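Electron transfer flavoprotein, alpha subunit (Thermotoga maritima, PDB 7KOE) probably passes electrons between redox partners by way of bound flavin-adenine dinucleotide, as the alpha subunit of an electron transfer flavoprotein. Local coordinates at residues B[2-16]-B[36-50]. Sequence-based numbering, arbitrary orientation.
Sequences SEKKIIFVLIEHHGG and LENSEVWGVLLGEGL
Leu-36 opens the 36-50 side of the contact, its CD2 meeting CG2 of Ile-7, the two side chains running antiparallel where they meet. Parallel pairing with strand 6-9 follows: Glu-40 O accepts Ile-7 N at 3.1 Å, and Trp-42 N gives a 2.9 Å bond to Ile-7 O, using both polar backbone atoms of Ile-7. Val-41 CG2 packs against Ile-7 CD1 on the face covered by Ala-29 of helix 21-33.

Trp-42 lies on the other face. CD1 of Ile-6, carried there by an extended chain (chi1 171°, chi2 174°), sits 3.6 Å from the centroid of the five-membered ring, a CH-pi contact over the face. The Phe-8 ring is nearly parallel (14°) to the six-membered ring but displaced, centroids 5.5 Å apart; Phe-8 CE1 and Trp-42 CE3 are nearest. NE1 donates to Glu-40 OE2, 2.9 Å away, in the indole plane but from above the carboxylate plane, a bent bond that helps hold the indole's rotation.

The ladder breaks at Trp-42/Gly-43, where Val-9 N and Trp-42 O make no bond, and resumes at Val-44, which bonds through N to Val-9 O and through O to Ile-11 N while its CG2 lies over a face of Phe-8. Leu-46 O faces His-13 NE2 near the imidazole plane, at a modelled separation too short to trust. Leu-50, the N-cap of helix 51-60, lays CD1 over the His-13 ring, 3.5 Å from its centroid.

These neighbouring strands of the Rossmann-like parallel sheet are joined by the right-handed crossover through helix 21-33. Four backbone bonds, with strand 97-100 pairing beyond strand 6-9, and apolar packing on both faces imply a centre largely shielded from water, with more open ends.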
ATOM      1  N   SER B   2      11.036 -25.173 -49.426  1.00 80.35           N
ATOM      2  CA  SER B   2       9.844 -24.348 -49.552  1.00 80.35           C
ATOM      3  C   SER B   2       8.564 -25.163 -49.610  1.00 80.35           C
ATOM      4  O   SER B   2       7.559 -24.758 -49.022  1.00 80.35           O
ATOM      5  CB  SER B   2       9.933 -23.476 -50.811  1.00 80.35           C
ATOM      6  OG  SER B   2       8.726 -22.762 -51.009  1.00 80.35           O
ATOM      7  N   GLU B   3       8.577 -26.302 -50.287  1.00 82.07           N
ATOM      8  CA  GLU B   3       7.414 -27.171 -50.359  1.00 82.07           C
ATOM      9  C   GLU B   3       7.282 -28.088 -49.149  1.00 82.07           C
ATOM     10  O   GLU B   3       6.435 -28.985 -49.163  1.00 82.07           O
ATOM     11  CB  GLU B   3       7.457 -27.991 -51.660  1.00 82.07           C
ATOM     12  CG  GLU B   3       8.698 -28.849 -51.835  1.00 82.07           C
ATOM     13  CD  GLU B   3       8.507 -30.267 -51.342  1.00 82.07           C
ATOM     14  OE1 GLU B   3       7.344 -30.718 -51.271  1.00 82.07           O
ATOM     15  OE2 GLU B   3       9.515 -30.926 -51.018  1.00 82.07           O
ATOM     16  N   LYS B   4       8.109 -27.899 -48.116  1.00 79.48           N
ATOM     17  CA  LYS B   4       7.866 -28.548 -46.832  1.00 79.48           C
ATOM     18  C   LYS B   4       7.035 -27.666 -45.906  1.00 79.48           C
ATOM     19  O   LYS B   4       6.429 -28.174 -44.956  1.00 79.48           O
ATOM     20  CB  LYS B   4       9.193 -28.928 -46.171  1.00 79.48           C
ATOM     21  CG  LYS B   4       9.903 -30.112 -46.823  1.00 79.48           C
ATOM     22  CD  LYS B   4       9.145 -31.412 -46.604  1.00 79.48           C
ATOM     23  CE  LYS B   4      10.058 -32.616 -46.771  1.00 79.48           C
ATOM     24  NZ  LYS B   4       9.434 -33.667 -47.617  1.00 79.48           N
ATOM     25  N   LYS B   5       7.006 -26.354 -46.156  1.00 70.31           N
ATOM     26  CA  LYS B   5       6.025 -25.461 -45.534  1.00 70.31           C
ATOM     27  C   LYS B   5       4.793 -25.397 -46.439  1.00 70.31           C
ATOM     28  O   LYS B   5       4.632 -24.522 -47.292  1.00 70.31           O
ATOM     29  CB  LYS B   5       6.620 -24.083 -45.281  1.00 70.31           C
ATOM     30  CG  LYS B   5       7.652 -24.066 -44.170  1.00 70.31           C
ATOM     31  CD  LYS B   5       8.167 -22.663 -43.912  1.00 70.31           C
ATOM     32  CE  LYS B   5       9.254 -22.672 -42.850  1.00 70.31           C
ATOM     33  NZ  LYS B   5       8.715 -23.042 -41.513  1.00 70.31           N
ATOM     34  N   ILE B   6       3.920 -26.369 -46.230  1.00 61.66           N
ATOM     35  CA  ILE B   6       2.851 -26.712 -47.154  1.00 61.66           C
ATOM     36  C   ILE B   6       1.570 -26.818 -46.330  1.00 61.66           C
ATOM     37  O   ILE B   6       1.304 -27.827 -45.679  1.00 61.66           O
ATOM     38  CB  ILE B   6       3.210 -27.995 -47.916  1.00 61.66           C
ATOM     39  CG1 ILE B   6       2.066 -28.553 -48.757  1.00 61.66           C
ATOM     40  CG2 ILE B   6       3.929 -29.043 -47.037  1.00 61.66           C
ATOM     41  CD1 ILE B   6       2.548 -29.709 -49.581  1.00 61.66           C
ATOM     42  N   ILE B   7       0.760 -25.765 -46.325  1.00 55.20           N
ATOM     43  CA  ILE B   7      -0.327 -25.717 -45.351  1.00 55.20           C
ATOM     44  C   ILE B   7      -1.571 -26.371 -45.950  1.00 55.20           C
ATOM     45  O   ILE B   7      -1.896 -26.175 -47.126  1.00 55.20           O
ATOM     46  CB  ILE B   7      -0.581 -24.282 -44.865  1.00 55.20           C
ATOM     47  CG1 ILE B   7      -1.006 -23.337 -45.984  1.00 55.20           C
ATOM     48  CG2 ILE B   7       0.698 -23.730 -44.258  1.00 55.20           C
ATOM     49  CD1 ILE B   7      -1.231 -21.918 -45.510  1.00 55.20           C
ATOM     50  N   PHE B   8      -2.232 -27.210 -45.158  1.00 53.25           N
ATOM     51  CA  PHE B   8      -3.358 -28.004 -45.627  1.00 53.25           C
ATOM     52  C   PHE B   8      -4.673 -27.374 -45.195  1.00 53.25           C
ATOM     53  O   PHE B   8      -4.754 -26.706 -44.163  1.00 53.25           O
ATOM     54  CB  PHE B   8      -3.298 -29.431 -45.078  1.00 53.25           C
ATOM     55  CG  PHE B   8      -2.407 -30.361 -45.851  1.00 53.25           C
ATOM     56  CD1 PHE B   8      -1.579 -29.896 -46.857  1.00 53.25           C
ATOM     57  CD2 PHE B   8      -2.404 -31.713 -45.560  1.00 53.25           C
ATOM     58  CE1 PHE B   8      -0.764 -30.766 -47.553  1.00 53.25           C
ATOM     59  CE2 PHE B   8      -1.597 -32.587 -46.254  1.00 53.25           C
ATOM     60  CZ  PHE B   8      -0.776 -32.114 -47.251  1.00 53.25           C
ATOM     61  N   VAL B   9      -5.707 -27.596 -46.000  1.00 47.06           N
ATOM     62  CA  VAL B   9      -7.081 -27.239 -45.664  1.00 47.06           C
ATOM     63  C   VAL B   9      -7.962 -28.393 -46.113  1.00 47.06           C
ATOM     64  O   VAL B   9      -7.939 -28.770 -47.287  1.00 47.06           O
ATOM     65  CB  VAL B   9      -7.536 -25.926 -46.336  1.00 47.06           C
ATOM     66  CG1 VAL B   9      -9.044 -25.786 -46.266  1.00 47.06           C
ATOM     67  CG2 VAL B   9      -6.882 -24.718 -45.698  1.00 47.06           C
ATOM     68  N   LEU B  10      -8.724 -28.967 -45.189  1.00 46.66           N
ATOM     69  CA  LEU B  10      -9.629 -30.053 -45.529  1.00 46.66           C
ATOM     70  C   LEU B  10     -10.933 -29.481 -46.067  1.00 46.66           C
ATOM     71  O   LEU B  10     -11.440 -28.476 -45.562  1.00 46.66           O
ATOM     72  CB  LEU B  10      -9.903 -30.935 -44.312  1.00 46.66           C
ATOM     73  CG  LEU B  10     -10.328 -32.389 -44.529  1.00 46.66           C
ATOM     74  CD1 LEU B  10      -9.852 -33.203 -43.357  1.00 46.66           C
ATOM     75  CD2 LEU B  10     -11.830 -32.554 -44.682  1.00 46.66           C
ATOM     76  N   ILE B  11     -11.471 -30.127 -47.097  1.00 49.86           N
ATOM     77  CA  ILE B  11     -12.725 -29.722 -47.717  1.00 49.86           C
ATOM     78  C   ILE B  11     -13.812 -30.676 -47.246  1.00 49.86           C
ATOM     79  O   ILE B  11     -13.766 -31.877 -47.536  1.00 49.86           O
ATOM     80  CB  ILE B  11     -12.636 -29.693 -49.252  1.00 49.86           C
ATOM     81  CG1 ILE B  11     -11.721 -28.562 -49.734  1.00 49.86           C
ATOM     82  CG2 ILE B  11     -14.015 -29.515 -49.866  1.00 49.86           C
ATOM     83  CD1 ILE B  11     -10.289 -28.962 -50.004  1.00 49.86           C
ATOM     84  N   GLU B  12     -14.780 -30.141 -46.509  1.00 55.75           N
ATOM     85  CA  GLU B  12     -15.915 -30.915 -46.021  1.00 55.75           C
ATOM     86  C   GLU B  12     -17.003 -30.884 -47.084  1.00 55.75           C
ATOM     87  O   GLU B  12     -17.627 -29.844 -47.303  1.00 55.75           O
ATOM     88  CB  GLU B  12     -16.431 -30.339 -44.703  1.00 55.75           C
ATOM     89  CG  GLU B  12     -15.463 -30.417 -43.531  1.00 55.75           C
ATOM     90  CD  GLU B  12     -15.293 -31.824 -42.987  1.00 55.75           C
ATOM     91  OE1 GLU B  12     -14.291 -32.068 -42.285  1.00 55.75           O
ATOM     92  OE2 GLU B  12     -16.173 -32.677 -43.230  1.00 55.75           O
ATOM     93  N   HIS B  13     -17.236 -32.013 -47.742  1.00 56.96           N
ATOM     94  CA  HIS B  13     -18.264 -32.109 -48.766  1.00 56.96           C
ATOM     95  C   HIS B  13     -19.397 -33.005 -48.287  1.00 56.96           C
ATOM     96  O   HIS B  13     -19.164 -34.010 -47.609  1.00 56.96           O
ATOM     97  CB  HIS B  13     -17.690 -32.641 -50.080  1.00 56.96           C
ATOM     98  CG  HIS B  13     -17.111 -34.015 -49.974  1.00 56.96           C
ATOM     99  ND1 HIS B  13     -17.864 -35.154 -50.151  1.00 56.96           N
ATOM    100  CD2 HIS B  13     -15.852 -34.433 -49.709  1.00 56.96           C
ATOM    101  CE1 HIS B  13     -17.095 -36.216 -49.996  1.00 56.96           C
ATOM    102  NE2 HIS B  13     -15.869 -35.805 -49.729  1.00 56.96           N
ATOM    103  N   HIS B  14     -20.623 -32.633 -48.641  1.00 62.40           N
ATOM    104  CA  HIS B  14     -21.826 -33.350 -48.230  1.00 62.40           C
ATOM    105  C   HIS B  14     -22.520 -33.861 -49.487  1.00 62.40           C
ATOM    106  O   HIS B  14     -23.384 -33.191 -50.056  1.00 62.40           O
ATOM    107  CB  HIS B  14     -22.729 -32.454 -47.402  1.00 62.40           C
ATOM    108  CG  HIS B  14     -22.068 -31.921 -46.170  1.00 62.40           C
ATOM    109  ND1 HIS B  14     -21.449 -32.739 -45.250  1.00 62.40           N
ATOM    110  CD2 HIS B  14     -21.919 -30.656 -45.712  1.00 62.40           C
ATOM    111  CE1 HIS B  14     -20.950 -32.000 -44.275  1.00 62.40           C
ATOM    112  NE2 HIS B  14     -21.222 -30.734 -44.531  1.00 62.40           N
ATOM    113  N   GLY B  15     -22.132 -35.058 -49.915  1.00 65.39           N
ATOM    114  CA  GLY B  15     -22.665 -35.653 -51.122  1.00 65.39           C
ATOM    115  C   GLY B  15     -21.979 -35.142 -52.370  1.00 65.39           C
ATOM    116  O   GLY B  15     -21.097 -35.810 -52.916  1.00 65.39           O
ATOM    117  N   GLY B  16     -22.368 -33.958 -52.833  1.00 63.09           N
ATOM    118  CA  GLY B  16     -21.706 -33.372 -53.979  1.00 63.09           C
ATOM    119  C   GLY B  16     -21.177 -31.974 -53.746  1.00 63.09           C
ATOM    120  O   GLY B  16     -20.212 -31.552 -54.387  1.00 63.09           O
ATOM    121  N   LEU B  36       3.411 -16.380 -43.945  1.00 62.68           N
ATOM    122  CA  LEU B  36       4.334 -17.498 -43.822  1.00 62.68           C
ATOM    123  C   LEU B  36       5.324 -17.420 -44.974  1.00 62.68           C
ATOM    124  O   LEU B  36       4.927 -17.175 -46.116  1.00 62.68           O
ATOM    125  CB  LEU B  36       3.590 -18.835 -43.861  1.00 62.68           C
ATOM    126  CG  LEU B  36       4.249 -20.039 -43.194  1.00 62.68           C
ATOM    127  CD1 LEU B  36       4.440 -19.745 -41.731  1.00 62.68           C
ATOM    128  CD2 LEU B  36       3.409 -21.286 -43.380  1.00 62.68           C
ATOM    129  N   GLU B  37       6.604 -17.630 -44.677  1.00 70.31           N
ATOM    130  CA  GLU B  37       7.635 -17.533 -45.703  1.00 70.31           C
ATOM    131  C   GLU B  37       7.670 -18.823 -46.514  1.00 70.31           C
ATOM    132  O   GLU B  37       7.793 -19.915 -45.941  1.00 70.31           O
ATOM    133  CB  GLU B  37       9.004 -17.260 -45.092  1.00 70.31           C
ATOM    134  CG  GLU B  37      10.102 -17.131 -46.145  1.00 70.31           C
ATOM    135  CD  GLU B  37      11.451 -16.779 -45.560  1.00 70.31           C
ATOM    136  OE1 GLU B  37      11.633 -15.626 -45.117  1.00 70.31           O
ATOM    137  OE2 GLU B  37      12.336 -17.659 -45.548  1.00 70.31           O
ATOM    138  N   ASN B  38       7.522 -18.686 -47.838  1.00 73.10           N
ATOM    139  CA  ASN B  38       7.709 -19.755 -48.826  1.00 73.10           C
ATOM    140  C   ASN B  38       6.701 -20.888 -48.622  1.00 73.10           C
ATOM    141  O   ASN B  38       7.058 -22.034 -48.360  1.00 73.10           O
ATOM    142  CB  ASN B  38       9.151 -20.284 -48.789  1.00 73.10           C
ATOM    143  CG  ASN B  38      10.084 -19.502 -49.690  1.00 73.10           C
ATOM    144  OD1 ASN B  38       9.863 -18.322 -49.963  1.00 73.10           O
ATOM    145  ND2 ASN B  38      11.149 -20.154 -50.144  1.00 73.10           N
ATOM    146  N   SER B  39       5.423 -20.542 -48.735  1.00 64.98           N
ATOM    147  CA  SER B  39       4.348 -21.471 -48.421  1.00 64.98           C
ATOM    148  C   SER B  39       3.298 -21.470 -49.526  1.00 64.98           C
ATOM    149  O   SER B  39       3.234 -20.565 -50.361  1.00 64.98           O
ATOM    150  CB  SER B  39       3.700 -21.133 -47.078  1.00 64.98           C
ATOM    151  OG  SER B  39       3.315 -19.776 -47.052  1.00 64.98           O
ATOM    152  N   GLU B  40       2.461 -22.509 -49.511  1.00 61.47           N
ATOM    153  CA  GLU B  40       1.406 -22.702 -50.496  1.00 61.47           C
ATOM    154  C   GLU B  40       0.207 -23.362 -49.831  1.00 61.47           C
ATOM    155  O   GLU B  40       0.357 -24.200 -48.940  1.00 61.47           O
ATOM    156  CB  GLU B  40       1.899 -23.555 -51.668  1.00 61.47           C
ATOM    157  CG  GLU B  40       2.733 -24.750 -51.233  1.00 61.47           C
ATOM    158  CD  GLU B  40       2.954 -25.750 -52.345  1.00 61.47           C
ATOM    159  OE1 GLU B  40       4.109 -26.174 -52.555  1.00 61.47           O
ATOM    160  OE2 GLU B  40       1.967 -26.117 -53.010  1.00 61.47           O
ATOM    161  N   VAL B  41      -0.989 -22.990 -50.284  1.00 57.31           N
ATOM    162  CA  VAL B  41      -2.236 -23.452 -49.678  1.00 57.31           C
ATOM    163  C   VAL B  41      -2.723 -24.660 -50.469  1.00 57.31           C
ATOM    164  O   VAL B  41      -3.243 -24.528 -51.577  1.00 57.31           O
ATOM    165  CB  VAL B  41      -3.290 -22.346 -49.651  1.00 57.31           C
ATOM    166  CG1 VAL B  41      -4.608 -22.871 -49.096  1.00 57.31           C
ATOM    167  CG2 VAL B  41      -2.791 -21.170 -48.852  1.00 57.31           C
ATOM    168  N   TRP B  42      -2.578 -25.846 -49.890  1.00 57.10           N
ATOM    169  CA  TRP B  42      -3.131 -27.042 -50.501  1.00 57.10           C
ATOM    170  C   TRP B  42      -4.611 -27.173 -50.158  1.00 57.10           C
ATOM    171  O   TRP B  42      -5.195 -26.351 -49.449  1.00 57.10           O
ATOM    172  CB  TRP B  42      -2.367 -28.280 -50.041  1.00 57.10           C
ATOM    173  CG  TRP B  42      -1.233 -28.641 -50.920  1.00 57.10           C
ATOM    174  CD1 TRP B  42      -0.374 -27.786 -51.536  1.00 57.10           C
ATOM    175  CD2 TRP B  42      -0.820 -29.961 -51.287  1.00 57.10           C
ATOM    176  NE1 TRP B  42       0.552 -28.489 -52.262  1.00 57.10           N
ATOM    177  CE2 TRP B  42       0.288 -29.828 -52.140  1.00 57.10           C
ATOM    178  CE3 TRP B  42      -1.289 -31.241 -50.987  1.00 57.10           C
ATOM    179  CZ2 TRP B  42       0.954 -30.925 -52.674  1.00 57.10           C
ATOM    180  CZ3 TRP B  42      -0.632 -32.329 -51.526  1.00 57.10           C
ATOM    181  CH2 TRP B  42       0.475 -32.164 -52.360  1.00 57.10           C
ATOM    182  N   GLY B  43      -5.231 -28.220 -50.689  1.00 52.30           N
ATOM    183  CA  GLY B  43      -6.567 -28.600 -50.287  1.00 52.30           C
ATOM    184  C   GLY B  43      -6.730 -30.102 -50.354  1.00 52.30           C
ATOM    185  O   GLY B  43      -6.518 -30.700 -51.410  1.00 52.30           O
ATOM    186  N   VAL B  44      -7.098 -30.730 -49.245  1.00 49.07           N
ATOM    187  CA  VAL B  44      -7.270 -32.176 -49.192  1.00 49.07           C
ATOM    188  C   VAL B  44      -8.747 -32.485 -49.357  1.00 49.07           C
ATOM    189  O   VAL B  44      -9.590 -31.925 -48.649  1.00 49.07           O
ATOM    190  CB  VAL B  44      -6.725 -32.760 -47.880  1.00 49.07           C
ATOM    191  CG1 VAL B  44      -6.587 -34.264 -47.998  1.00 49.07           C
ATOM    192  CG2 VAL B  44      -5.393 -32.134 -47.548  1.00 49.07           C
ATOM    193  N   LEU B  45      -9.062 -33.372 -50.292  1.00 52.84           N
ATOM    194  CA  LEU B  45     -10.446 -33.673 -50.609  1.00 52.84           C
ATOM    195  C   LEU B  45     -10.547 -35.169 -50.848  1.00 52.84           C
ATOM    196  O   LEU B  45      -9.717 -35.741 -51.559  1.00 52.84           O
ATOM    197  CB  LEU B  45     -10.903 -32.873 -51.833  1.00 52.84           C
ATOM    198  CG  LEU B  45     -12.393 -32.652 -52.087  1.00 52.84           C
ATOM    199  CD1 LEU B  45     -12.570 -31.345 -52.832  1.00 52.84           C
ATOM    200  CD2 LEU B  45     -13.012 -33.777 -52.874  1.00 52.84           C
ATOM    201  N   LEU B  46     -11.553 -35.797 -50.250  1.00 55.91           N
ATOM    202  CA  LEU B  46     -11.677 -37.247 -50.237  1.00 55.91           C
ATOM    203  C   LEU B  46     -13.005 -37.646 -50.860  1.00 55.91           C
ATOM    204  O   LEU B  46     -14.052 -37.108 -50.492  1.00 55.91           O
ATOM    205  CB  LEU B  46     -11.574 -37.796 -48.811  1.00 55.91           C
ATOM    206  CG  LEU B  46     -10.211 -37.790 -48.111  1.00 55.91           C
ATOM    207  CD1 LEU B  46      -9.957 -36.486 -47.378  1.00 55.91           C
ATOM    208  CD2 LEU B  46     -10.118 -38.945 -47.142  1.00 55.91           C
ATOM    209  N   GLY B  47     -12.958 -38.585 -51.794  1.00 59.58           N
ATOM    210  CA  GLY B  47     -14.128 -39.101 -52.463  1.00 59.58           C
ATOM    211  C   GLY B  47     -13.870 -39.274 -53.938  1.00 59.58           C
ATOM    212  O   GLY B  47     -12.793 -38.956 -54.451  1.00 59.58           O
ATOM    213  N   GLU B  48     -14.875 -39.791 -54.637  1.00 64.19           N
ATOM    214  CA  GLU B  48     -14.829 -39.951 -56.081  1.00 64.19           C
ATOM    215  C   GLU B  48     -15.984 -39.196 -56.717  1.00 64.19           C
ATOM    216  O   GLU B  48     -17.107 -39.213 -56.204  1.00 64.19           O
ATOM    217  CB  GLU B  48     -14.883 -41.423 -56.486  1.00 64.19           C
ATOM    218  CG  GLU B  48     -13.548 -42.127 -56.383  1.00 64.19           C
ATOM    219  CD  GLU B  48     -12.874 -42.280 -57.729  1.00 64.19           C
ATOM    220  OE1 GLU B  48     -11.766 -42.855 -57.776  1.00 64.19           O
ATOM    221  OE2 GLU B  48     -13.447 -41.820 -58.738  1.00 64.19           O
ATOM    222  N   GLY B  49     -15.703 -38.540 -57.837  1.00 57.47           N
ATOM    223  CA  GLY B  49     -16.723 -37.767 -58.512  1.00 57.47           C
ATOM    224  C   GLY B  49     -16.903 -36.376 -57.961  1.00 57.47           C
ATOM    225  O   GLY B  49     -18.026 -35.866 -57.939  1.00 57.47           O
ATOM    226  N   LEU B  50     -15.827 -35.745 -57.505  1.00 58.42           N
ATOM    227  CA  LEU B  50     -15.893 -34.413 -56.926  1.00 58.42           C
ATOM    228  C   LEU B  50     -14.928 -33.475 -57.629  1.00 58.42           C
ATOM    229  O   LEU B  50     -14.292 -32.623 -57.002  1.00 58.42           O
ATOM    230  CB  LEU B  50     -15.610 -34.462 -55.429  1.00 58.42           C
ATOM    231  CG  LEU B  50     -16.755 -35.000 -54.577  1.00 58.42           C
ATOM    232  CD1 LEU B  50     -16.200 -35.681 -53.354  1.00 58.42           C
ATOM    233  CD2 LEU B  50     -17.717 -33.894 -54.186  1.00 58.42           C
TER